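Mll7089 protein (Mesorhizobium loti, PDB 2OZ8) is of unknown function but probably acts as a magnesium-dependent hydro-lyase of the mandelate racemase branch of the enolase superfamily. Local coordinates at residues A118-L122 against H123-G127; P56-D59 against Q60-E64; F142-D145 against D146-V150; E205-T208 against K209-I213. All coordinates share one frame; numbering follows the deposited sequence.

Three of the four contacts are helix starts, and the fourth is a stretch inside a helix. Interaction 1 is buried, its side-chain packing mostly apolar, around a one-turn helix. Interaction 2, partly buried, opens helix 60-70 beside the N-terminal antiparallel sheet, with Leu57, Pro58 and Ile63 on the inside and charged ends turned outward. Interaction 3 lies at the surface and caps the first barrel helix with an aspartate; its centre is about 23 Å from that of interaction 4, where a salt bridge runs along another barrel helix. Interactions 1 and 4 are farther apart, about 43 Å between centres, on opposite sides of the chain's centre. No two contacts share an element.

Interaction 1 (A118-L122 against H123-G127); sequences AGLPL and HVLLG
Leu122 and Leu126 pack one turn apart, CG of Leu122 lying 3.8 Å from CD1 of Leu126, and the CD1 methyl of Leu122 also reaches CD2 of Leu125 at 4.2 Å. Leu122 gets there because its CG stands anti to the backbone N (chi1 -177°), which sends the branch along the helix. On another side, Pro121 and Val124 run side by side in the same direction, with ring atom CG of Pro121 4.0 Å from CG2 of Val124. Leu120 crosses Val124 at about a right angle and sets its CD1 4.3 Å from CB of Leu125. The imidazole of His123 meets CB of Pro121 obliquely, while its ND1 is hydrogen-bonded to Ser128.

Helix 122-125 is a single turn between helix 103-118 and the first barrel strand, 132-138. Pro121 is its N-cap, so the Leu120-Leu125 contact joins the positions of a hydrophobic staple. Both this helix and the preceding one end in a Schellman motif, at Gly127 and Gly119.

Among polar contacts, the carbonyl O of Pro121 receives N of Leu125 at 3.3 Å, almost straight at 175°, and a weak bond from N of Val124. The O of Leu122 takes N of Leu126 at 2.8 Å. Trp111 of helix 103-118 packs on Leu122, Leu125 and Leu126, and Val124 packs on Ala82 of the second subunit.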
ATOM      1  N   ALA A 118      10.996  -4.161  47.615  1.00 42.21           N
ATOM      2  CA  ALA A 118      11.999  -3.128  47.328  1.00 41.82           C
ATOM      3  C   ALA A 118      11.834  -1.986  48.303  1.00 41.54           C
ATOM      4  O   ALA A 118      12.631  -1.063  48.299  1.00 41.48           O
ATOM      5  CB  ALA A 118      11.906  -2.618  45.842  1.00 41.24           C
ATOM      6  N   GLY A 119      10.788  -2.039  49.125  1.00 41.37           N
ATOM      7  CA  GLY A 119      10.556  -0.970  50.115  1.00 41.17           C
ATOM      8  C   GLY A 119      10.092   0.306  49.444  1.00 40.85           C
ATOM      9  O   GLY A 119      10.628   1.393  49.717  1.00 42.22           O
ATOM     10  N   LEU A 120       9.126   0.171  48.531  1.00 39.16           N
ATOM     11  CA  LEU A 120       8.666   1.303  47.745  1.00 37.92           C
ATOM     12  C   LEU A 120       7.177   1.207  47.459  1.00 36.64           C
ATOM     13  O   LEU A 120       6.626   0.083  47.358  1.00 36.57           O
ATOM     14  CB  LEU A 120       9.419   1.416  46.398  1.00 38.24           C
ATOM     15  CG  LEU A 120      10.933   1.719  46.346  1.00 39.48           C
ATOM     16  CD1 LEU A 120      11.523   1.484  44.919  1.00 35.38           C
ATOM     17  CD2 LEU A 120      11.227   3.131  46.821  1.00 38.77           C
ATOM     18  N   PRO A 121       6.536   2.388  47.293  1.00 35.09           N
ATOM     19  CA  PRO A 121       5.216   2.505  46.653  1.00 34.73           C
ATOM     20  C   PRO A 121       5.326   2.071  45.195  1.00 34.32           C
ATOM     21  O   PRO A 121       6.321   2.392  44.534  1.00 34.28           O
ATOM     22  CB  PRO A 121       4.909   4.003  46.716  1.00 34.32           C
ATOM     23  CG  PRO A 121       5.976   4.640  47.671  1.00 33.67           C
ATOM     24  CD  PRO A 121       7.125   3.704  47.648  1.00 34.74           C
ATOM     25  N   LEU A 122       4.326   1.352  44.696  1.00 34.49           N
ATOM     26  CA  LEU A 122       4.373   0.855  43.299  1.00 35.10           C
ATOM     27  C   LEU A 122       4.728   1.894  42.204  1.00 35.41           C
ATOM     28  O   LEU A 122       5.635   1.660  41.397  1.00 36.67           O
ATOM     29  CB  LEU A 122       3.121   0.047  42.951  1.00 34.51           C
ATOM     30  CG  LEU A 122       3.095  -0.566  41.549  1.00 35.70           C
ATOM     31  CD1 LEU A 122       4.270  -1.566  41.306  1.00 34.68           C
ATOM     32  CD2 LEU A 122       1.782  -1.223  41.338  1.00 34.10           C
ATOM     33  N   HIS A 123       4.066   3.043  42.204  1.00 35.77           N
ATOM     34  CA  HIS A 123       4.350   4.091  41.229  1.00 36.28           C
ATOM     35  C   HIS A 123       5.807   4.583  41.179  1.00 36.90           C
ATOM     36  O   HIS A 123       6.346   4.845  40.084  1.00 37.20           O
ATOM     37  CB  HIS A 123       3.366   5.264  41.370  1.00 35.69           C
ATOM     38  CG  HIS A 123       3.561   6.100  42.590  1.00 37.71           C
ATOM     39  ND1 HIS A 123       4.223   7.318  42.566  1.00 37.43           N
ATOM     40  CD2 HIS A 123       3.151   5.917  43.872  1.00 39.12           C
ATOM     41  CE1 HIS A 123       4.205   7.849  43.779  1.00 35.53           C
ATOM     42  NE2 HIS A 123       3.569   7.017  44.589  1.00 37.81           N
ATOM     43  N   VAL A 124       6.435   4.724  42.344  1.00 36.47           N
ATOM     44  CA  VAL A 124       7.854   5.123  42.396  1.00 36.48           C
ATOM     45  C   VAL A 124       8.715   4.027  41.728  1.00 36.02           C
ATOM     46  O   VAL A 124       9.553   4.318  40.882  1.00 35.64           O
ATOM     47  CB  VAL A 124       8.337   5.417  43.860  1.00 37.12           C
ATOM     48  CG1 VAL A 124       9.833   5.749  43.879  1.00 36.36           C
ATOM     49  CG2 VAL A 124       7.473   6.553  44.527  1.00 34.17           C
ATOM     50  N   LEU A 125       8.465   2.775  42.089  1.00 35.28           N
ATOM     51  CA  LEU A 125       9.096   1.641  41.405  1.00 35.19           C
ATOM     52  C   LEU A 125       8.810   1.698  39.879  1.00 35.84           C
ATOM     53  O   LEU A 125       9.682   1.334  39.064  1.00 35.84           O
ATOM     54  CB  LEU A 125       8.613   0.307  41.992  1.00 33.88           C
ATOM     55  CG  LEU A 125       9.171  -0.978  41.376  1.00 34.44           C
ATOM     56  CD1 LEU A 125      10.728  -1.199  41.619  1.00 30.77           C
ATOM     57  CD2 LEU A 125       8.343  -2.193  41.893  1.00 32.59           C
ATOM     58  N   LEU A 126       7.608   2.165  39.510  1.00 35.12           N
ATOM     59  CA  LEU A 126       7.242   2.259  38.068  1.00 35.17           C
ATOM     60  C   LEU A 126       7.918   3.432  37.358  1.00 35.71           C
ATOM     61  O   LEU A 126       7.745   3.588  36.154  1.00 35.58           O
ATOM     62  CB  LEU A 126       5.720   2.223  37.818  1.00 33.50           C
ATOM     63  CG  LEU A 126       5.046   0.895  38.235  1.00 30.95           C
ATOM     64  CD1 LEU A 126       3.551   0.954  38.056  1.00 26.69           C
ATOM     65  CD2 LEU A 126       5.707  -0.348  37.557  1.00 26.87           C
ATOM     66  N   GLY A 127       8.730   4.190  38.110  1.00 36.50           N
ATOM     67  CA  GLY A 127       9.471   5.338  37.604  1.00 37.94           C
ATOM     68  C   GLY A 127       8.713   6.666  37.662  1.00 39.73           C
ATOM     69  O   GLY A 127       9.121   7.619  37.029  1.00 40.38           O
TER

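Interaction 2 (P56-D59 against Q60-E64); sequences PLPD and QQEIE
Asp59, whose carbonyl O faces the first turn of helix 60-70, is the residue most enclosed by this contact. That oxygen accepts N of Ile63 at 3.0 Å, with a nearly straight N-H...O angle of 167°, and a weak bond from N of Glu62. The carboxylate does no capping: with CG anti to its own carbonyl carbon (chi1 -69°) it swings off the helix end, and OD1 instead forms a salt bridge with Arg362 and a hydrogen bond with N of Arg363.

Ile63 sends its CG1-CD1 arm back over the turn. CD1 lies 3.9 Å from CB of Leu57, which it crosses at about a right angle, and 3.6 Å from O of Pro58, while CG1 is 4.0 Å from CG of Pro58. An alanine here would remove that arm and would probably open a gap between Leu57, Pro58 and the strand residues Ile10 and Ala34, which Ile63 also touches.

Pro58 offers its ring to a second neighbour, CB being 3.6 Å from CG of Glu62. The glutamate chain crosses the ring at about a right angle and bends at chi2 (46°); its OE2 ends in a salt bridge with Arg363 of the third subunit. O of Pro58 accepts a hydrogen bond from NE of Arg12.

Since Asp59 is the N-cap, Pro58 and Ile63 stand one residue before it and four after it, the apolar pairing of a hydrophobic staple, at the start of the helix that follows the N-terminal antiparallel sheet.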
ATOM      1  N   PRO A  56     -20.563 -16.037  37.453  1.00 53.54           N
ATOM      2  CA  PRO A  56     -19.958 -15.981  38.784  1.00 51.47           C
ATOM      3  C   PRO A  56     -18.711 -16.860  38.820  1.00 49.86           C
ATOM      4  O   PRO A  56     -18.490 -17.664  37.912  1.00 48.04           O
ATOM      5  CB  PRO A  56     -21.046 -16.552  39.723  1.00 51.23           C
ATOM      6  CG  PRO A  56     -22.162 -16.997  38.840  1.00 52.37           C
ATOM      7  CD  PRO A  56     -21.773 -16.875  37.407  1.00 53.14           C
ATOM      8  N   LEU A  57     -17.907 -16.686  39.863  1.00 47.70           N
ATOM      9  CA  LEU A  57     -16.741 -17.520  40.062  1.00 46.76           C
ATOM     10  C   LEU A  57     -17.146 -18.921  40.495  1.00 45.67           C
ATOM     11  O   LEU A  57     -18.168 -19.094  41.148  1.00 46.17           O
ATOM     12  CB  LEU A  57     -15.812 -16.881  41.097  1.00 46.20           C
ATOM     13  CG  LEU A  57     -15.024 -15.688  40.581  1.00 46.45           C
ATOM     14  CD1 LEU A  57     -14.289 -15.012  41.705  1.00 45.27           C
ATOM     15  CD2 LEU A  57     -14.053 -16.153  39.513  1.00 45.78           C
ATOM     16  N   PRO A  58     -16.349 -19.932  40.147  1.00 44.77           N
ATOM     17  CA  PRO A  58     -16.649 -21.199  40.794  1.00 45.07           C
ATOM     18  C   PRO A  58     -16.313 -21.127  42.308  1.00 45.29           C
ATOM     19  O   PRO A  58     -15.939 -20.041  42.817  1.00 44.84           O
ATOM     20  CB  PRO A  58     -15.743 -22.200  40.057  1.00 45.00           C
ATOM     21  CG  PRO A  58     -14.630 -21.395  39.526  1.00 44.85           C
ATOM     22  CD  PRO A  58     -15.197 -20.023  39.240  1.00 44.90           C
ATOM     23  N   ASP A  59     -16.450 -22.256  43.012  1.00 45.20           N
ATOM     24  CA  ASP A  59     -16.160 -22.314  44.460  1.00 45.71           C
ATOM     25  C   ASP A  59     -14.713 -21.958  44.772  1.00 44.56           C
ATOM     26  O   ASP A  59     -13.828 -22.237  43.972  1.00 44.02           O
ATOM     27  CB  ASP A  59     -16.431 -23.707  44.992  1.00 46.27           C
ATOM     28  CG  ASP A  59     -17.883 -24.055  44.992  1.00 49.94           C
ATOM     29  OD1 ASP A  59     -18.754 -23.157  44.906  1.00 54.42           O
ATOM     30  OD2 ASP A  59     -18.159 -25.263  45.070  1.00 57.82           O
ATOM     31  N   GLN A  60     -14.488 -21.350  45.922  1.00 44.22           N
ATOM     32  CA  GLN A  60     -13.151 -21.014  46.381  1.00 45.70           C
ATOM     33  C   GLN A  60     -12.235 -22.180  46.051  1.00 45.46           C
ATOM     34  O   GLN A  60     -11.163 -21.972  45.523  1.00 46.45           O
ATOM     35  CB  GLN A  60     -13.154 -20.756  47.902  1.00 45.46           C
ATOM     36  CG  GLN A  60     -12.031 -19.894  48.479  1.00 46.24           C
ATOM     37  CD  GLN A  60     -12.453 -19.133  49.801  1.00 49.86           C
ATOM     38  OE1 GLN A  60     -13.316 -18.166  49.816  1.00 48.14           O
ATOM     39  NE2 GLN A  60     -11.813 -19.552  50.915  1.00 51.66           N
ATOM     40  N   GLN A  61     -12.682 -23.403  46.327  1.00 45.47           N
ATOM     41  CA  GLN A  61     -11.875 -24.592  46.147  1.00 45.93           C
ATOM     42  C   GLN A  61     -11.549 -24.880  44.655  1.00 45.04           C
ATOM     43  O   GLN A  61     -10.457 -25.363  44.329  1.00 44.37           O
ATOM     44  CB  GLN A  61     -12.555 -25.810  46.835  1.00 45.86           C
ATOM     45  CG  GLN A  61     -11.654 -27.069  46.998  1.00 47.09           C
ATOM     46  CD  GLN A  61     -12.412 -28.331  47.508  1.00 48.48           C
ATOM     47  OE1 GLN A  61     -12.805 -28.436  48.683  1.00 48.16           O
ATOM     48  NE2 GLN A  61     -12.571 -29.303  46.626  1.00 53.55           N
ATOM     49  N   GLU A  62     -12.513 -24.625  43.766  1.00 44.09           N
ATOM     50  CA  GLU A  62     -12.292 -24.801  42.351  1.00 43.88           C
ATOM     51  C   GLU A  62     -11.203 -23.775  41.890  1.00 44.03           C
ATOM     52  O   GLU A  62     -10.249 -24.155  41.209  1.00 43.32           O
ATOM     53  CB  GLU A  62     -13.620 -24.694  41.590  1.00 43.27           C
ATOM     54  CG  GLU A  62     -13.616 -25.114  40.108  1.00 45.25           C
ATOM     55  CD  GLU A  62     -12.878 -26.462  39.778  1.00 50.38           C
ATOM     56  OE1 GLU A  62     -12.743 -27.403  40.636  1.00 49.43           O
ATOM     57  OE2 GLU A  62     -12.416 -26.563  38.621  1.00 49.55           O
ATOM     58  N   ILE A  63     -11.319 -22.517  42.330  1.00 43.61           N
ATOM     59  CA  ILE A  63     -10.339 -21.472  42.045  1.00 44.17           C
ATOM     60  C   ILE A  63      -8.911 -21.872  42.516  1.00 45.98           C
ATOM     61  O   ILE A  63      -7.920 -21.744  41.765  1.00 46.22           O
ATOM     62  CB  ILE A  63     -10.758 -20.134  42.695  1.00 43.65           C
ATOM     63  CG1 ILE A  63     -12.169 -19.717  42.244  1.00 44.09           C
ATOM     64  CG2 ILE A  63      -9.775 -19.032  42.334  1.00 45.26           C
ATOM     65  CD1 ILE A  63     -12.740 -18.449  42.916  1.00 42.80           C
ATOM     66  N   GLU A  64      -8.816 -22.365  43.752  1.00 47.32           N
ATOM     67  CA  GLU A  64      -7.555 -22.802  44.318  1.00 49.52           C
ATOM     68  C   GLU A  64      -6.924 -23.968  43.532  1.00 49.71           C
ATOM     69  O   GLU A  64      -5.718 -23.993  43.332  1.00 50.76           O
ATOM     70  CB  GLU A  64      -7.701 -23.137  45.812  1.00 48.65           C
ATOM     71  CG  GLU A  64      -7.657 -21.919  46.693  1.00 51.31           C
ATOM     72  CD  GLU A  64      -7.982 -22.148  48.201  1.00 53.27           C
ATOM     73  OE1 GLU A  64      -8.632 -23.158  48.581  1.00 55.43           O
ATOM     74  OE2 GLU A  64      -7.553 -21.265  49.015  1.00 60.12           O
TER

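Interaction 3 (F142-D145 against D146-V150); sequences FHLD and DDAFV
Leu144 rests its branch point on the first turn of helix 146-158, CG being 3.6 Å from CB of Ala148. Its CB is also 4.4 Å from CB of Phe149, a looser contact, while its carbonyl O is hydrogen-bonded to Arg179. A glycine in its place would remove this branch and would probably leave the methyl of Ala148 without this apolar partner and the start of the helix less well packed against the loop.

Next along the chain, Asp145 meets the helix with both backbone and side chain. Its carbonyl O accepts N of Phe149 at 3.1 Å, and its side-chain OD1 accepts N of Ala148 at 3.0 Å. The second donor approaches from above the carboxylate plane, 62° out of it. This geometry follows from a CG placed between the backbone N and carbonyl carbon (chi1 63°), which turns the carboxylate back over the helix end. Asp147 lies alongside, its carboxylate nearly coplanar with that of Asp145 and OD2 4.3 Å from OD1; the helix N terminus would be expected to ease the repulsion.

The arrangement is a classic aspartate N-cap, with Leu144 and Phe149 at hydrophobic-staple positions, opening the helix that links barrel strands 132-138 and 163-167.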
ATOM      1  N   PHE A 142     -26.100   2.896  31.739  1.00 40.83           N
ATOM      2  CA  PHE A 142     -27.030   2.637  30.660  1.00 41.93           C
ATOM      3  C   PHE A 142     -28.390   2.148  31.164  1.00 43.55           C
ATOM      4  O   PHE A 142     -29.419   2.364  30.531  1.00 44.38           O
ATOM      5  CB  PHE A 142     -26.431   1.603  29.706  1.00 42.13           C
ATOM      6  CG  PHE A 142     -27.168   1.468  28.418  1.00 41.99           C
ATOM      7  CD1 PHE A 142     -26.934   2.389  27.359  1.00 42.69           C
ATOM      8  CD2 PHE A 142     -28.112   0.458  28.255  1.00 40.14           C
ATOM      9  CE1 PHE A 142     -27.615   2.290  26.128  1.00 44.04           C
ATOM     10  CE2 PHE A 142     -28.813   0.321  27.032  1.00 43.38           C
ATOM     11  CZ  PHE A 142     -28.583   1.254  25.962  1.00 46.30           C
ATOM     12  N   HIS A 143     -28.406   1.478  32.312  1.00 45.12           N
ATOM     13  CA  HIS A 143     -29.636   0.833  32.770  1.00 45.87           C
ATOM     14  C   HIS A 143     -30.289   1.622  33.875  1.00 47.50           C
ATOM     15  O   HIS A 143     -31.425   1.339  34.261  1.00 48.17           O
ATOM     16  CB  HIS A 143     -29.348  -0.590  33.194  1.00 44.73           C
ATOM     17  CG  HIS A 143     -28.966  -1.459  32.050  1.00 43.05           C
ATOM     18  ND1 HIS A 143     -29.839  -1.761  31.032  1.00 43.17           N
ATOM     19  CD2 HIS A 143     -27.800  -2.064  31.736  1.00 44.46           C
ATOM     20  CE1 HIS A 143     -29.232  -2.521  30.140  1.00 43.47           C
ATOM     21  NE2 HIS A 143     -27.993  -2.723  30.546  1.00 45.69           N
ATOM     22  N   LEU A 144     -29.571   2.636  34.349  1.00 48.91           N
ATOM     23  CA  LEU A 144     -30.057   3.543  35.383  1.00 50.51           C
ATOM     24  C   LEU A 144     -31.342   4.290  34.982  1.00 51.60           C
ATOM     25  O   LEU A 144     -31.443   4.774  33.851  1.00 51.93           O
ATOM     26  CB  LEU A 144     -28.943   4.532  35.744  1.00 49.53           C
ATOM     27  CG  LEU A 144     -28.345   4.449  37.155  1.00 50.80           C
ATOM     28  CD1 LEU A 144     -28.344   3.032  37.730  1.00 51.18           C
ATOM     29  CD2 LEU A 144     -26.958   5.057  37.237  1.00 49.80           C
ATOM     30  N   ASP A 145     -32.306   4.394  35.900  1.00 52.72           N
ATOM     31  CA  ASP A 145     -33.453   5.285  35.672  1.00 54.68           C
ATOM     32  C   ASP A 145     -32.976   6.728  35.692  1.00 54.74           C
ATOM     33  O   ASP A 145     -31.974   7.042  36.338  1.00 54.88           O
ATOM     34  CB  ASP A 145     -34.622   5.045  36.664  1.00 55.59           C
ATOM     35  CG  ASP A 145     -34.248   5.330  38.134  1.00 60.22           C
ATOM     36  OD1 ASP A 145     -34.478   6.469  38.624  1.00 63.84           O
ATOM     37  OD2 ASP A 145     -33.732   4.411  38.824  1.00 65.38           O
ATOM     38  N   ASP A 146     -33.676   7.600  34.961  1.00 55.04           N
ATOM     39  CA  ASP A 146     -33.351   9.027  34.923  1.00 55.01           C
ATOM     40  C   ASP A 146     -33.081   9.642  36.288  1.00 54.92           C
ATOM     41  O   ASP A 146     -32.161  10.461  36.421  1.00 55.00           O
ATOM     42  CB  ASP A 146     -34.371   9.833  34.109  1.00 55.38           C
ATOM     43  CG  ASP A 146     -34.230   9.587  32.594  1.00 58.47           C
ATOM     44  OD1 ASP A 146     -33.225   8.945  32.191  1.00 59.65           O
ATOM     45  OD2 ASP A 146     -35.107  10.037  31.792  1.00 61.64           O
ATOM     46  N   ASP A 147     -33.823   9.214  37.310  1.00 54.58           N
ATOM     47  CA  ASP A 147     -33.564   9.713  38.662  1.00 54.57           C
ATOM     48  C   ASP A 147     -32.240   9.267  39.242  1.00 52.18           C
ATOM     49  O   ASP A 147     -31.538  10.082  39.842  1.00 53.02           O
ATOM     50  CB  ASP A 147     -34.669   9.379  39.679  1.00 55.93           C
ATOM     51  CG  ASP A 147     -34.294   9.853  41.101  1.00 61.82           C
ATOM     52  OD1 ASP A 147     -34.373  11.088  41.318  1.00 68.55           O
ATOM     53  OD2 ASP A 147     -33.855   9.033  41.979  1.00 65.85           O
ATOM     54  N   ALA A 148     -31.914   7.985  39.116  1.00 49.48           N
ATOM     55  CA  ALA A 148     -30.610   7.480  39.612  1.00 47.35           C
ATOM     56  C   ALA A 148     -29.381   8.110  38.911  1.00 46.06           C
ATOM     57  O   ALA A 148     -28.370   8.344  39.552  1.00 45.73           O
ATOM     58  CB  ALA A 148     -30.555   5.990  39.530  1.00 46.85           C
ATOM     59  N   PHE A 149     -29.502   8.375  37.605  1.00 44.40           N
ATOM     60  CA  PHE A 149     -28.485   9.013  36.797  1.00 43.89           C
ATOM     61  C   PHE A 149     -28.125  10.441  37.285  1.00 43.67           C
ATOM     62  O   PHE A 149     -26.954  10.733  37.557  1.00 42.82           O
ATOM     63  CB  PHE A 149     -28.969   8.955  35.337  1.00 43.85           C
ATOM     64  CG  PHE A 149     -28.099   9.660  34.328  1.00 42.47           C
ATOM     65  CD1 PHE A 149     -27.150   8.940  33.575  1.00 45.79           C
ATOM     66  CD2 PHE A 149     -28.301  11.003  34.034  1.00 41.18           C
ATOM     67  CE1 PHE A 149     -26.359   9.578  32.565  1.00 41.87           C
ATOM     68  CE2 PHE A 149     -27.546  11.655  33.061  1.00 41.99           C
ATOM     69  CZ  PHE A 149     -26.566  10.943  32.313  1.00 43.28           C
ATOM     70  N   VAL A 150     -29.106  11.333  37.431  1.00 43.88           N
ATOM     71  CA  VAL A 150     -28.756  12.709  37.867  1.00 43.90           C
ATOM     72  C   VAL A 150     -28.208  12.677  39.280  1.00 43.23           C
ATOM     73  O   VAL A 150     -27.311  13.450  39.665  1.00 42.97           O
ATOM     74  CB  VAL A 150     -29.892  13.813  37.687  1.00 44.01           C
ATOM     75  CG1 VAL A 150     -31.153  13.231  37.293  1.00 43.26           C
ATOM     76  CG2 VAL A 150     -30.067  14.651  38.978  1.00 44.97           C
TER

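Interaction 4 (E205-T208 against K209-I213); sequences EALT and KLVAI
The carboxylate of Glu205 is met by Lys209 NZ at OE2, 2.7 Å away, on the anti lone pair. The other oxygen, OE1, accepts N of Thr202, just before helix 203-215, so both ends of the flat group are engaged and its rotation is likely to be restrained. The two chains cross obliquely: CG of Glu205 lies 3.5 Å from CE of Lys209. The lysine is extended beyond CG, whose position anti to the carbonyl carbon (chi1 -71°) lets the chain run back along the helix toward the glutamate.

In the backbone, O of Glu205 takes two donors, Lys209 N at 3.0 Å and the hydroxyl OG1 of Thr208 at 3.2 Å, the latter tilted 26° from the carbonyl plane. On another flank, CD1 of Leu207 touches CG2 of Val211 at 4.1 Å.

Helix 203-215 is the crossover between barrel strands 192-196 and 222-224. Its chemistry here is divided: Lys209, whose side chain also touches Trp201 and Phe173, pairs with Glu205 one turn earlier and balances charge within the helix, while Leu207 faces Leu238 of helix 232-241 and Thr243 of the fourth subunit, and Val211 packs on Trp244.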
ATOM      1  N   GLU A 205     -22.712   5.374  10.843  1.00 31.78           N
ATOM      2  CA  GLU A 205     -23.658   5.667  11.933  1.00 31.44           C
ATOM      3  C   GLU A 205     -22.988   6.354  13.126  1.00 31.52           C
ATOM      4  O   GLU A 205     -23.485   7.382  13.578  1.00 32.33           O
ATOM      5  CB  GLU A 205     -24.315   4.388  12.421  1.00 31.79           C
ATOM      6  CG  GLU A 205     -25.339   4.643  13.524  1.00 31.14           C
ATOM      7  CD  GLU A 205     -25.755   3.361  14.250  1.00 33.62           C
ATOM      8  OE1 GLU A 205     -25.197   2.259  14.017  1.00 33.09           O
ATOM      9  OE2 GLU A 205     -26.673   3.459  15.070  1.00 36.63           O
ATOM     10  N   ALA A 206     -21.847   5.843  13.606  1.00 31.29           N
ATOM     11  CA  ALA A 206     -21.063   6.579  14.666  1.00 31.37           C
ATOM     12  C   ALA A 206     -20.806   8.016  14.255  1.00 32.14           C
ATOM     13  O   ALA A 206     -21.113   8.948  14.992  1.00 32.54           O
ATOM     14  CB  ALA A 206     -19.768   5.908  14.972  1.00 29.34           C
ATOM     15  N   LEU A 207     -20.288   8.192  13.042  1.00 32.74           N
ATOM     16  CA  LEU A 207     -19.946   9.513  12.557  1.00 33.84           C
ATOM     17  C   LEU A 207     -21.149  10.482  12.408  1.00 33.83           C
ATOM     18  O   LEU A 207     -21.034  11.646  12.755  1.00 34.40           O
ATOM     19  CB  LEU A 207     -19.136   9.392  11.265  1.00 33.71           C
ATOM     20  CG  LEU A 207     -18.550  10.614  10.577  1.00 34.96           C
ATOM     21  CD1 LEU A 207     -18.128  11.770  11.479  1.00 33.78           C
ATOM     22  CD2 LEU A 207     -17.393  10.106   9.802  1.00 38.01           C
ATOM     23  N   THR A 208     -22.285  10.014  11.910  1.00 33.48           N
ATOM     24  CA  THR A 208     -23.455  10.900  11.814  1.00 33.85           C
ATOM     25  C   THR A 208     -24.051  11.209  13.172  1.00 34.04           C
ATOM     26  O   THR A 208     -24.542  12.290  13.391  1.00 34.60           O
ATOM     27  CB  THR A 208     -24.549  10.346  10.864  1.00 34.07           C
ATOM     28  OG1 THR A 208     -25.102   9.156  11.417  1.00 33.94           O
ATOM     29  CG2 THR A 208     -23.945  10.007   9.483  1.00 34.39           C
ATOM     30  N   LYS A 209     -23.969  10.269  14.103  1.00 34.43           N
ATOM     31  CA  LYS A 209     -24.334  10.533  15.501  1.00 34.24           C
ATOM     32  C   LYS A 209     -23.401  11.525  16.200  1.00 34.85           C
ATOM     33  O   LYS A 209     -23.858  12.457  16.874  1.00 35.59           O
ATOM     34  CB  LYS A 209     -24.496   9.204  16.256  1.00 33.72           C
ATOM     35  CG  LYS A 209     -25.787   8.517  15.760  1.00 33.45           C
ATOM     36  CD  LYS A 209     -26.116   7.258  16.427  1.00 31.66           C
ATOM     37  CE  LYS A 209     -27.256   6.614  15.707  1.00 31.26           C
ATOM     38  NZ  LYS A 209     -27.783   5.459  16.483  1.00 29.95           N
ATOM     39  N   LEU A 210     -22.099  11.382  15.994  1.00 34.48           N
ATOM     40  CA  LEU A 210     -21.166  12.388  16.486  1.00 35.12           C
ATOM     41  C   LEU A 210     -21.447  13.780  15.915  1.00 35.78           C
ATOM     42  O   LEU A 210     -21.364  14.801  16.637  1.00 36.70           O
ATOM     43  CB  LEU A 210     -19.710  11.955  16.247  1.00 34.78           C
ATOM     44  CG  LEU A 210     -19.350  10.720  17.103  1.00 33.59           C
ATOM     45  CD1 LEU A 210     -18.070  10.047  16.658  1.00 27.54           C
ATOM     46  CD2 LEU A 210     -19.331  11.091  18.596  1.00 31.08           C
ATOM     47  N   VAL A 211     -21.821  13.844  14.647  1.00 35.77           N
ATOM     48  CA  VAL A 211     -22.165  15.149  14.056  1.00 35.88           C
ATOM     49  C   VAL A 211     -23.431  15.735  14.727  1.00 35.95           C
ATOM     50  O   VAL A 211     -23.440  16.911  15.127  1.00 35.52           O
ATOM     51  CB  VAL A 211     -22.357  15.028  12.508  1.00 36.85           C
ATOM     52  CG1 VAL A 211     -23.056  16.288  11.934  1.00 35.55           C
ATOM     53  CG2 VAL A 211     -21.020  14.714  11.811  1.00 32.84           C
ATOM     54  N   ALA A 212     -24.457  14.893  14.909  1.00 35.15           N
ATOM     55  CA  ALA A 212     -25.709  15.325  15.473  1.00 34.77           C
ATOM     56  C   ALA A 212     -25.513  15.828  16.877  1.00 35.39           C
ATOM     57  O   ALA A 212     -26.026  16.905  17.233  1.00 36.94           O
ATOM     58  CB  ALA A 212     -26.704  14.229  15.445  1.00 34.56           C
ATOM     59  N   ILE A 213     -24.735  15.090  17.661  1.00 35.21           N
ATOM     60  CA  ILE A 213     -24.363  15.487  19.022  1.00 34.47           C
ATOM     61  C   ILE A 213     -23.639  16.811  19.055  1.00 35.87           C
ATOM     62  O   ILE A 213     -23.857  17.620  19.942  1.00 35.71           O
ATOM     63  CB  ILE A 213     -23.497  14.385  19.710  1.00 34.89           C
ATOM     64  CG1 ILE A 213     -24.361  13.152  20.035  1.00 30.99           C
ATOM     65  CG2 ILE A 213     -22.712  14.956  20.903  1.00 30.86           C
ATOM     66  CD1 ILE A 213     -23.574  11.873  20.098  1.00 32.68           C
TER